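Local coordinates for protein SSD1 (Saccharomyces cerevisiae S288C, PDB 7AM1), which binds mRNA untranslated regions and represses translation as a non-enzymatic member of the RNase II family, at residues 715-720 against 843-848; 562-567 against 670-675; 14-19 against 211-216. One frame throughout, in Å; residues are numbered along the deposited sequence.

Contact 1: 715-720 against 843-848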
loop_
_atom_site.group_PDB
_atom_site.type_symbol
_atom_site.label_atom_id
_atom_site.label_comp_id
_atom_site.label_asym_id
_atom_site.label_seq_id
_atom_site.Cartn_x
_atom_site.Cartn_y
_atom_site.Cartn_z
ATOM N N HIS A 715 9.319 -0.094 -4.723
ATOM C CA HIS A 715 10.283 -1.024 -4.154
ATOM C C HIS A 715 11.359 -1.371 -5.165
ATOM O O HIS A 715 12.547 -1.439 -4.829
ATOM C CB HIS A 715 9.551 -2.284 -3.688
ATOM C CG HIS A 715 10.454 -3.366 -3.184
ATOM N ND1 HIS A 715 11.012 -4.312 -4.017
ATOM C CD2 HIS A 715 10.883 -3.663 -1.935
ATOM C CE1 HIS A 715 11.754 -5.140 -3.303
ATOM N NE2 HIS A 715 11.692 -4.768 -2.036
ATOM N N LEU A 716 10.958 -1.572 -6.419
ATOM C CA LEU A 716 11.902 -1.917 -7.472
ATOM C C LEU A 716 12.925 -0.805 -7.667
ATOM O O LEU A 716 14.135 -1.053 -7.667
ATOM C CB LEU A 716 11.127 -2.196 -8.759
ATOM C CG LEU A 716 11.875 -2.586 -10.027
ATOM C CD1 LEU A 716 12.578 -3.930 -9.827
ATOM C CD2 LEU A 716 10.906 -2.642 -11.203
ATOM N N LEU A 717 12.455 0.433 -7.828
ATOM C CA LEU A 717 13.367 1.548 -8.052
ATOM C C LEU A 717 14.201 1.851 -6.817
ATOM O O LEU A 717 15.359 2.267 -6.941
ATOM C CB LEU A 717 12.578 2.783 -8.472
ATOM C CG LEU A 717 13.377 4.021 -8.872
ATOM C CD1 LEU A 717 14.416 3.684 -9.927
ATOM C CD2 LEU A 717 12.428 5.113 -9.362
ATOM N N LEU A 718 13.638 1.645 -5.624
ATOM C CA LEU A 718 14.392 1.871 -4.396
ATOM C C LEU A 718 15.538 0.876 -4.260
ATOM O O LEU A 718 16.639 1.241 -3.831
ATOM C CB LEU A 718 13.460 1.776 -3.188
ATOM C CG LEU A 718 14.150 1.956 -1.836
ATOM C CD1 LEU A 718 14.826 3.312 -1.752
ATOM C CD2 LEU A 718 13.153 1.776 -0.706
ATOM N N CYS A 719 15.295 -0.389 -4.607
ATOM C CA CYS A 719 16.359 -1.385 -4.550
ATOM C C CYS A 719 17.483 -1.031 -5.513
ATOM O O CYS A 719 18.665 -1.156 -5.177
ATOM C CB CYS A 719 15.795 -2.768 -4.867
ATOM S SG CYS A 719 14.815 -3.473 -3.543
ATOM N N LYS A 720 17.131 -0.596 -6.723
ATOM C CA LYS A 720 18.132 -0.137 -7.678
ATOM C C LYS A 720 18.920 1.048 -7.132
ATOM O O LYS A 720 20.139 1.140 -7.332
ATOM C CB LYS A 720 17.433 0.229 -8.983
ATOM C CG LYS A 720 18.328 0.763 -10.074
ATOM C CD LYS A 720 17.517 0.901 -11.355
ATOM C CE LYS A 720 17.977 2.065 -12.211
ATOM N NZ LYS A 720 16.809 2.799 -12.778
ATOM N N LEU A 843 12.318 11.959 -13.215
ATOM C CA LEU A 843 11.103 11.479 -12.569
ATOM C C LEU A 843 10.683 12.341 -11.385
ATOM O O LEU A 843 9.678 12.027 -10.736
ATOM C CB LEU A 843 11.303 10.034 -12.109
ATOM C CG LEU A 843 11.669 9.043 -13.217
ATOM C CD1 LEU A 843 11.996 7.672 -12.645
ATOM C CD2 LEU A 843 10.546 8.938 -14.233
ATOM N N HIS A 844 11.424 13.409 -11.084
ATOM C CA HIS A 844 11.115 14.283 -9.954
ATOM C C HIS A 844 11.075 13.491 -8.648
ATOM O O HIS A 844 10.169 13.642 -7.826
ATOM C CB HIS A 844 9.806 15.043 -10.184
ATOM C CG HIS A 844 9.840 15.943 -11.380
ATOM N ND1 HIS A 844 9.518 15.511 -12.649
ATOM C CD2 HIS A 844 10.172 17.250 -11.502
ATOM C CE1 HIS A 844 9.644 16.513 -13.499
ATOM N NE2 HIS A 844 10.040 17.581 -12.829
ATOM N N LEU A 845 12.073 12.632 -8.470
ATOM C CA LEU A 845 12.255 11.862 -7.249
ATOM C C LEU A 845 13.466 12.391 -6.490
ATOM O O LEU A 845 14.311 13.098 -7.044
ATOM C CB LEU A 845 12.435 10.376 -7.569
ATOM C CG LEU A 845 11.305 9.718 -8.362
ATOM C CD1 LEU A 845 11.737 8.338 -8.848
ATOM C CD2 LEU A 845 10.053 9.613 -7.521
ATOM N N THR A 846 13.552 12.027 -5.212
ATOM C CA THR A 846 14.608 12.505 -4.324
ATOM C C THR A 846 15.451 11.334 -3.840
ATOM O O THR A 846 14.911 10.314 -3.399
ATOM C CB THR A 846 14.011 13.260 -3.132
ATOM O OG1 THR A 846 13.317 14.418 -3.605
ATOM C CG2 THR A 846 15.099 13.696 -2.158
ATOM N N VAL A 847 16.770 11.489 -3.916
ATOM C CA VAL A 847 17.686 10.433 -3.469
ATOM C C VAL A 847 17.524 10.231 -1.967
ATOM O O VAL A 847 17.495 11.222 -1.211
ATOM C CB VAL A 847 19.143 10.801 -3.811
ATOM C CG1 VAL A 847 20.085 9.667 -3.407
ATOM C CG2 VAL A 847 19.298 11.127 -5.295
ATOM N N PRO A 848 17.443 8.998 -1.468
ATOM C CA PRO A 848 17.361 8.808 -0.015
ATOM C C PRO A 848 18.603 9.342 0.687
ATOM O O PRO A 848 19.716 9.290 0.160
ATOM C CB PRO A 848 17.236 7.287 0.142
ATOM C CG PRO A 848 16.749 6.799 -1.183
ATOM C CD PRO A 848 17.360 7.718 -2.194
#

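Contact 2: 562-567 against 670-675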
loop_
_atom_site.group_PDB
_atom_site.type_symbol
_atom_site.label_atom_id
_atom_site.label_comp_id
_atom_site.label_asym_id
_atom_site.label_seq_id
_atom_site.Cartn_x
_atom_site.Cartn_y
_atom_site.Cartn_z
ATOM N N GLU A 562 -22.588 11.979 2.792
ATOM C CA GLU A 562 -23.767 12.280 3.601
ATOM C C GLU A 562 -24.963 12.609 2.719
ATOM O O GLU A 562 -26.087 12.163 2.984
ATOM C CB GLU A 562 -23.452 13.447 4.539
ATOM C CG GLU A 562 -22.441 13.102 5.624
ATOM C CD GLU A 562 -21.962 14.313 6.417
ATOM O OE1 GLU A 562 -22.320 15.453 6.054
ATOM O OE2 GLU A 562 -21.199 14.120 7.390
ATOM N N LYS A 563 -24.732 13.376 1.652
ATOM C CA LYS A 563 -25.817 13.795 0.778
ATOM C C LYS A 563 -26.434 12.615 0.035
ATOM O O LYS A 563 -27.662 12.468 0.005
ATOM C CB LYS A 563 -25.309 14.843 -0.213
ATOM C CG LYS A 563 -26.368 15.323 -1.187
ATOM C CD LYS A 563 -26.104 16.744 -1.642
ATOM C CE LYS A 563 -26.273 17.735 -0.495
ATOM N N ILE A 564 -25.603 11.768 -0.584
ATOM C CA ILE A 564 -26.153 10.687 -1.398
ATOM C C ILE A 564 -26.791 9.615 -0.522
ATOM O O ILE A 564 -27.770 8.981 -0.930
ATOM C CB ILE A 564 -25.094 10.081 -2.341
ATOM C CG1 ILE A 564 -23.959 9.428 -1.556
ATOM C CG2 ILE A 564 -24.570 11.152 -3.296
ATOM C CD1 ILE A 564 -22.917 8.732 -2.444
ATOM N N TYR A 565 -26.256 9.366 0.673
ATOM C CA TYR A 565 -26.910 8.381 1.525
ATOM C C TYR A 565 -28.265 8.888 2.009
ATOM O O TYR A 565 -29.240 8.128 2.054
ATOM C CB TYR A 565 -26.036 8.020 2.723
ATOM C CG TYR A 565 -26.705 6.970 3.574
ATOM C CD1 TYR A 565 -26.994 5.713 3.048
ATOM C CD2 TYR A 565 -27.100 7.243 4.876
ATOM C CE1 TYR A 565 -27.628 4.751 3.801
ATOM C CE2 TYR A 565 -27.744 6.279 5.643
ATOM C CZ TYR A 565 -28.007 5.035 5.095
ATOM O OH TYR A 565 -28.644 4.061 5.837
ATOM N N THR A 566 -28.339 10.169 2.384
ATOM C CA THR A 566 -29.599 10.738 2.847
ATOM C C THR A 566 -30.688 10.631 1.786
ATOM O O THR A 566 -31.825 10.262 2.099
ATOM C CB THR A 566 -29.401 12.193 3.266
ATOM O OG1 THR A 566 -28.647 12.233 4.481
ATOM C CG2 THR A 566 -30.751 12.876 3.479
ATOM N N LYS A 567 -30.361 10.919 0.525
ATOM C CA LYS A 567 -31.384 10.947 -0.518
ATOM C C LYS A 567 -31.579 9.591 -1.191
ATOM O O LYS A 567 -32.726 9.180 -1.416
ATOM C CB LYS A 567 -31.026 12.007 -1.568
ATOM N N HIS A 670 -17.071 7.847 -10.705
ATOM C CA HIS A 670 -18.060 7.983 -11.769
ATOM C C HIS A 670 -19.437 7.570 -11.273
ATOM O O HIS A 670 -20.426 8.275 -11.495
ATOM C CB HIS A 670 -17.666 7.147 -12.986
ATOM C CG HIS A 670 -16.484 7.682 -13.729
ATOM N ND1 HIS A 670 -16.428 7.721 -15.106
ATOM C CD2 HIS A 670 -15.314 8.203 -13.289
ATOM C CE1 HIS A 670 -15.274 8.242 -15.481
ATOM N NE2 HIS A 670 -14.579 8.543 -14.399
ATOM N N VAL A 671 -19.519 6.418 -10.605
ATOM C CA VAL A 671 -20.787 5.972 -10.039
ATOM C C VAL A 671 -21.305 6.999 -9.041
ATOM O O VAL A 671 -22.484 7.370 -9.055
ATOM C CB VAL A 671 -20.623 4.587 -9.386
ATOM C CG1 VAL A 671 -21.948 4.111 -8.821
ATOM C CG2 VAL A 671 -20.067 3.575 -10.389
ATOM N N VAL A 672 -20.426 7.474 -8.158
ATOM C CA VAL A 672 -20.828 8.467 -7.167
ATOM C C VAL A 672 -21.304 9.746 -7.848
ATOM O O VAL A 672 -22.288 10.361 -7.422
ATOM C CB VAL A 672 -19.668 8.741 -6.192
ATOM C CG1 VAL A 672 -19.992 9.928 -5.285
ATOM C CG2 VAL A 672 -19.358 7.496 -5.373
ATOM N N HIS A 673 -20.613 10.178 -8.904
ATOM C CA HIS A 673 -21.038 11.388 -9.600
ATOM C C HIS A 673 -22.428 11.222 -10.205
ATOM O O HIS A 673 -23.268 12.126 -10.113
ATOM C CB HIS A 673 -20.027 11.755 -10.684
ATOM C CG HIS A 673 -18.804 12.441 -10.160
ATOM N ND1 HIS A 673 -18.087 13.349 -10.908
ATOM C CD2 HIS A 673 -18.166 12.343 -8.970
ATOM C CE1 HIS A 673 -17.064 13.788 -10.197
ATOM N NE2 HIS A 673 -17.088 13.193 -9.019
ATOM N N ARG A 674 -22.695 10.072 -10.827
ATOM C CA ARG A 674 -24.019 9.844 -11.393
ATOM C C ARG A 674 -25.075 9.754 -10.302
ATOM O O ARG A 674 -26.203 10.223 -10.491
ATOM C CB ARG A 674 -24.005 8.583 -12.256
ATOM C CG ARG A 674 -23.075 8.701 -13.457
ATOM C CD ARG A 674 -23.337 7.635 -14.512
ATOM N NE ARG A 674 -22.725 7.990 -15.792
ATOM C CZ ARG A 674 -21.538 7.565 -16.219
ATOM N NH1 ARG A 674 -20.802 6.747 -15.475
ATOM N NH2 ARG A 674 -21.085 7.961 -17.401
ATOM N N GLN A 675 -24.721 9.191 -9.145
ATOM C CA GLN A 675 -25.648 9.171 -8.021
ATOM C C GLN A 675 -25.923 10.578 -7.504
ATOM O O GLN A 675 -27.071 10.914 -7.189
ATOM C CB GLN A 675 -25.091 8.285 -6.908
ATOM C CG GLN A 675 -25.155 6.807 -7.246
ATOM C CD GLN A 675 -24.796 5.905 -6.077
ATOM O OE1 GLN A 675 -24.283 6.362 -5.056
ATOM N NE2 GLN A 675 -25.055 4.607 -6.231
#

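Contact 3: 14-19 against 211-216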
loop_
_atom_site.group_PDB
_atom_site.type_symbol
_atom_site.label_atom_id
_atom_site.label_comp_id
_atom_site.label_asym_id
_atom_site.label_seq_id
_atom_site.Cartn_x
_atom_site.Cartn_y
_atom_site.Cartn_z
ATOM N N ALA A 14 -26.945 -23.315 -3.683
ATOM C CA ALA A 14 -28.321 -23.112 -3.237
ATOM C C ALA A 14 -28.463 -23.204 -1.722
ATOM O O ALA A 14 -29.271 -22.486 -1.124
ATOM C CB ALA A 14 -29.241 -24.133 -3.911
ATOM N N ASN A 15 -27.685 -24.078 -1.079
ATOM C CA ASN A 15 -27.838 -24.318 0.351
ATOM C C ASN A 15 -27.262 -23.206 1.224
ATOM O O ASN A 15 -27.694 -23.058 2.373
ATOM C CB ASN A 15 -27.172 -25.645 0.728
ATOM N N ILE A 16 -26.313 -22.426 0.717
ATOM C CA ILE A 16 -25.529 -21.534 1.568
ATOM C C ILE A 16 -26.369 -20.373 2.090
ATOM O O ILE A 16 -26.287 -20.058 3.287
ATOM C CB ILE A 16 -24.284 -21.010 0.828
ATOM C CG1 ILE A 16 -23.175 -22.066 0.815
ATOM C CG2 ILE A 16 -23.777 -19.724 1.469
ATOM C CD1 ILE A 16 -23.294 -23.075 -0.286
ATOM N N PRO A 17 -27.163 -19.690 1.254
ATOM C CA PRO A 17 -27.933 -18.545 1.775
ATOM C C PRO A 17 -28.701 -18.874 3.045
ATOM O O PRO A 17 -28.597 -18.145 4.040
ATOM C CB PRO A 17 -28.862 -18.195 0.605
ATOM C CG PRO A 17 -28.129 -18.643 -0.603
ATOM C CD PRO A 17 -27.383 -19.888 -0.191
ATOM N N GLU A 18 -29.458 -19.975 3.046
ATOM C CA GLU A 18 -30.183 -20.367 4.249
ATOM C C GLU A 18 -29.226 -20.757 5.371
ATOM O O GLU A 18 -29.427 -20.368 6.526
ATOM C CB GLU A 18 -31.139 -21.517 3.930
ATOM C CG GLU A 18 -32.202 -21.166 2.901
ATOM N N LEU A 19 -28.176 -21.521 5.052
ATOM C CA LEU A 19 -27.252 -21.971 6.089
ATOM C C LEU A 19 -26.548 -20.799 6.760
ATOM O O LEU A 19 -26.253 -20.856 7.958
ATOM C CB LEU A 19 -26.235 -22.944 5.496
ATOM C CG LEU A 19 -26.816 -24.300 5.092
ATOM C CD1 LEU A 19 -25.872 -25.052 4.171
ATOM C CD2 LEU A 19 -27.118 -25.123 6.337
ATOM N N ALA A 211 -17.192 -23.807 0.560
ATOM C CA ALA A 211 -17.616 -23.358 -0.757
ATOM C C ALA A 211 -16.920 -22.044 -1.070
ATOM O O ALA A 211 -16.574 -21.281 -0.164
ATOM C CB ALA A 211 -19.140 -23.188 -0.829
ATOM N N VAL A 212 -16.711 -21.796 -2.358
ATOM C CA VAL A 212 -16.263 -20.496 -2.839
ATOM C C VAL A 212 -17.497 -19.742 -3.312
ATOM O O VAL A 212 -18.190 -20.185 -4.236
ATOM C CB VAL A 212 -15.229 -20.625 -3.967
ATOM C CG1 VAL A 212 -14.871 -19.237 -4.507
ATOM C CG2 VAL A 212 -13.983 -21.356 -3.475
ATOM N N LEU A 213 -17.781 -18.608 -2.676
ATOM C CA LEU A 213 -18.980 -17.854 -3.010
ATOM C C LEU A 213 -18.742 -16.883 -4.160
ATOM O O LEU A 213 -19.627 -16.701 -5.003
ATOM C CB LEU A 213 -19.488 -17.104 -1.776
ATOM C CG LEU A 213 -19.769 -17.982 -0.552
ATOM C CD1 LEU A 213 -20.182 -17.138 0.648
ATOM C CD2 LEU A 213 -20.831 -19.039 -0.853
ATOM N N ASP A 214 -17.566 -16.262 -4.222
ATOM C CA ASP A 214 -17.290 -15.326 -5.302
ATOM C C ASP A 214 -15.786 -15.209 -5.506
ATOM O O ASP A 214 -14.999 -15.340 -4.564
ATOM C CB ASP A 214 -17.907 -13.954 -5.006
ATOM C CG ASP A 214 -18.200 -13.160 -6.266
ATOM O OD1 ASP A 214 -18.001 -13.691 -7.379
ATOM O OD2 ASP A 214 -18.654 -12.005 -6.141
ATOM N N ARG A 215 -15.405 -14.973 -6.758
ATOM C CA ARG A 215 -14.017 -14.770 -7.146
ATOM C C ARG A 215 -14.001 -13.833 -8.343
ATOM O O ARG A 215 -14.750 -14.048 -9.300
ATOM C CB ARG A 215 -13.343 -16.099 -7.501
ATOM C CG ARG A 215 -11.960 -15.965 -8.107
ATOM C CD ARG A 215 -11.357 -17.348 -8.407
ATOM N NE ARG A 215 -11.274 -18.195 -7.217
ATOM C CZ ARG A 215 -11.127 -19.519 -7.245
ATOM N NH1 ARG A 215 -11.051 -20.160 -8.405
ATOM N NH2 ARG A 215 -11.061 -20.203 -6.110
ATOM N N ILE A 216 -13.183 -12.789 -8.284
ATOM C CA ILE A 216 -13.026 -11.920 -9.448
ATOM C C ILE A 216 -12.473 -12.804 -10.563
ATOM O O ILE A 216 -11.401 -13.404 -10.390
ATOM C CB ILE A 216 -12.101 -10.732 -9.154
ATOM C CG1 ILE A 216 -12.610 -9.930 -7.951
ATOM C CG2 ILE A 216 -11.991 -9.848 -10.383
ATOM C CD1 ILE A 216 -13.906 -9.186 -8.187
#

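Contact 1: 715-720 against 843-848
Leu717 meets Leu845 and Leu843 tip to tip, with one methyl, CD2, serving both. Its CG lies anti to the backbone N (chi1 -175°), and this sends the branch off helix 689-725 toward the loop. Leu717 CD2 is 3.3 Å from Leu845 CD1. This is short for two methyls, so the exact distance is doubtful. The second approach is relaxed, with Leu717 CD2 4.2 Å from Leu843 CD1. Both loop leucines hold CG beside the backbone N, anti to the carbonyl carbon, with chi1 of -57° in Leu845, and the CD1 methyl of each faces Leu717 CD2. The next residue, Leu718, brings CD1 to 4.0 Å from Pro848 CG, and the two side chains cross obliquely.

The loop follows helix 834-842. A Schellman motif ends that helix, with His844 at positive phi, and turns the chain so that Leu845 can follow Leu843 onto the long helix. Leu840 touches both Leu717 and Leu845. Lys720 forms a salt bridge with Glu839 beside the contact.

No hydrogen bond joins 715-720 to 843-848. Lys534 NZ bonds weakly to the carbonyls of Leu843 and His844, but the meeting itself is apolar and depends on the fit of methyls.

Contact 2: 562-567 against 670-675
Ile564 has chi1 64°, which puts CG1 in the crowded position between the backbone N and the carbonyl carbon. The rest of the chain is extended, and CD1 reaches helix 668-681. Gln675 comes from that helix with CG beside its backbone N and an extended chain beyond (chi2 -172°). The two side chains cross at about a right angle.

Ile564 CD1 lies 3.8 Å from Gln675 OE1 and 4.2 Å from Val672 CG1. The same methyl thus packs on a valine branch and against an amide oxygen. That oxygen is satisfied elsewhere, because Gln675 OE1 accepts a hydrogen bond from Leu573 N. Gln675 NE2 is hydrogen-bonded to Tyr685 OH. Bonds at both ends of the amide fix its rotation in a buried place.

Within helix 544-568, Glu562 O takes two donors, Thr566 N and Thr566 OG1, from opposite faces of its plane.

The contact belongs to the RNB domain, which in this protein is a pseudonuclease. It joins helix 544-568 to helix 668-681. Lys563 extends the pairing onto Leu676 and Val679. Leu692 of helix 689-725 touches Val671 and Gln675, and the bond to Leu573 ties Gln675 to the start of strand 573-576.

Contact 3: 14-19 against 211-216
Leu19 N bonds to Asn15 O at 3.1 Å, in the helical turn that carries Ile16 toward Ala211 and Leu213. The turn belongs to helix 15-22, and the two partners lie on strand 206-214. That strand is part of a five-strand sheet whose first and last strands also pair, in the order 1-2-3-5-4. This topology is consistent with an OB fold, and its place near the start of the chain fits the first cold-shock domain of the RNase II family. Helix 15-22 packs against strand 206-214 of this sheet through Ile16.

Ile16 is the whole of the helix side of the contact. Its CG2 stands anti to the backbone N and its CG1 beside that N (chi1 -79°). The two branches form a fork, and Leu213 offers a single methyl to it. Leu213 CD2 is 3.8 Å from Ile16 CG2 and 4.2 Å from Ile16 CG1. The side chains run at a slant to each other. The bend at chi2 (84°) turns Ile16 CD1 toward the alanine. Ala211 and Leu213 are two residues apart, so one isoleucine spans both.

Strand 206-214 pairs with strand 68-73. The backbones of Leu213 and Asp214 both bond to Leu68, so two residues stand opposite one, as in a classic beta bulge. Leu213 also packs on Leu68 and Ala70. Past the bulge, Arg215 forms a salt bridge with Asp67, and its N has a weak bond to Asp214 OD1. Polar ties also come from just before the helix, since Gln13 NE2 is hydrogen-bonded to Val212 O. No hydrogen bond joins 14-19 to 211-216. The alanine end is simple methyl-to-methyl packing, with Ile16 CD1 4.2 Å from Ala211 CB.

How the contacts relate
The contacts follow one another along the chain: contact 3 closes first, then contact 2, then contact 1. None touches another. The centres of contacts 2 and 3 are about 30 Å apart, those of contacts 1 and 2 about 39 Å, and those of contacts 1 and 3 about 44 Å. Contact 3 lies in the N-terminal sheet and contact 2 in the RNB domain. Contact 1 brings the long helix 689-725 against a C-terminal loop. Helix 668-681 of contact 2 is followed directly by helix 689-725, which also touches contact 2 through Leu692. That helix therefore runs from the RNB helices to the C-terminal part, and contact 1 lies across the chain's centre from the other two.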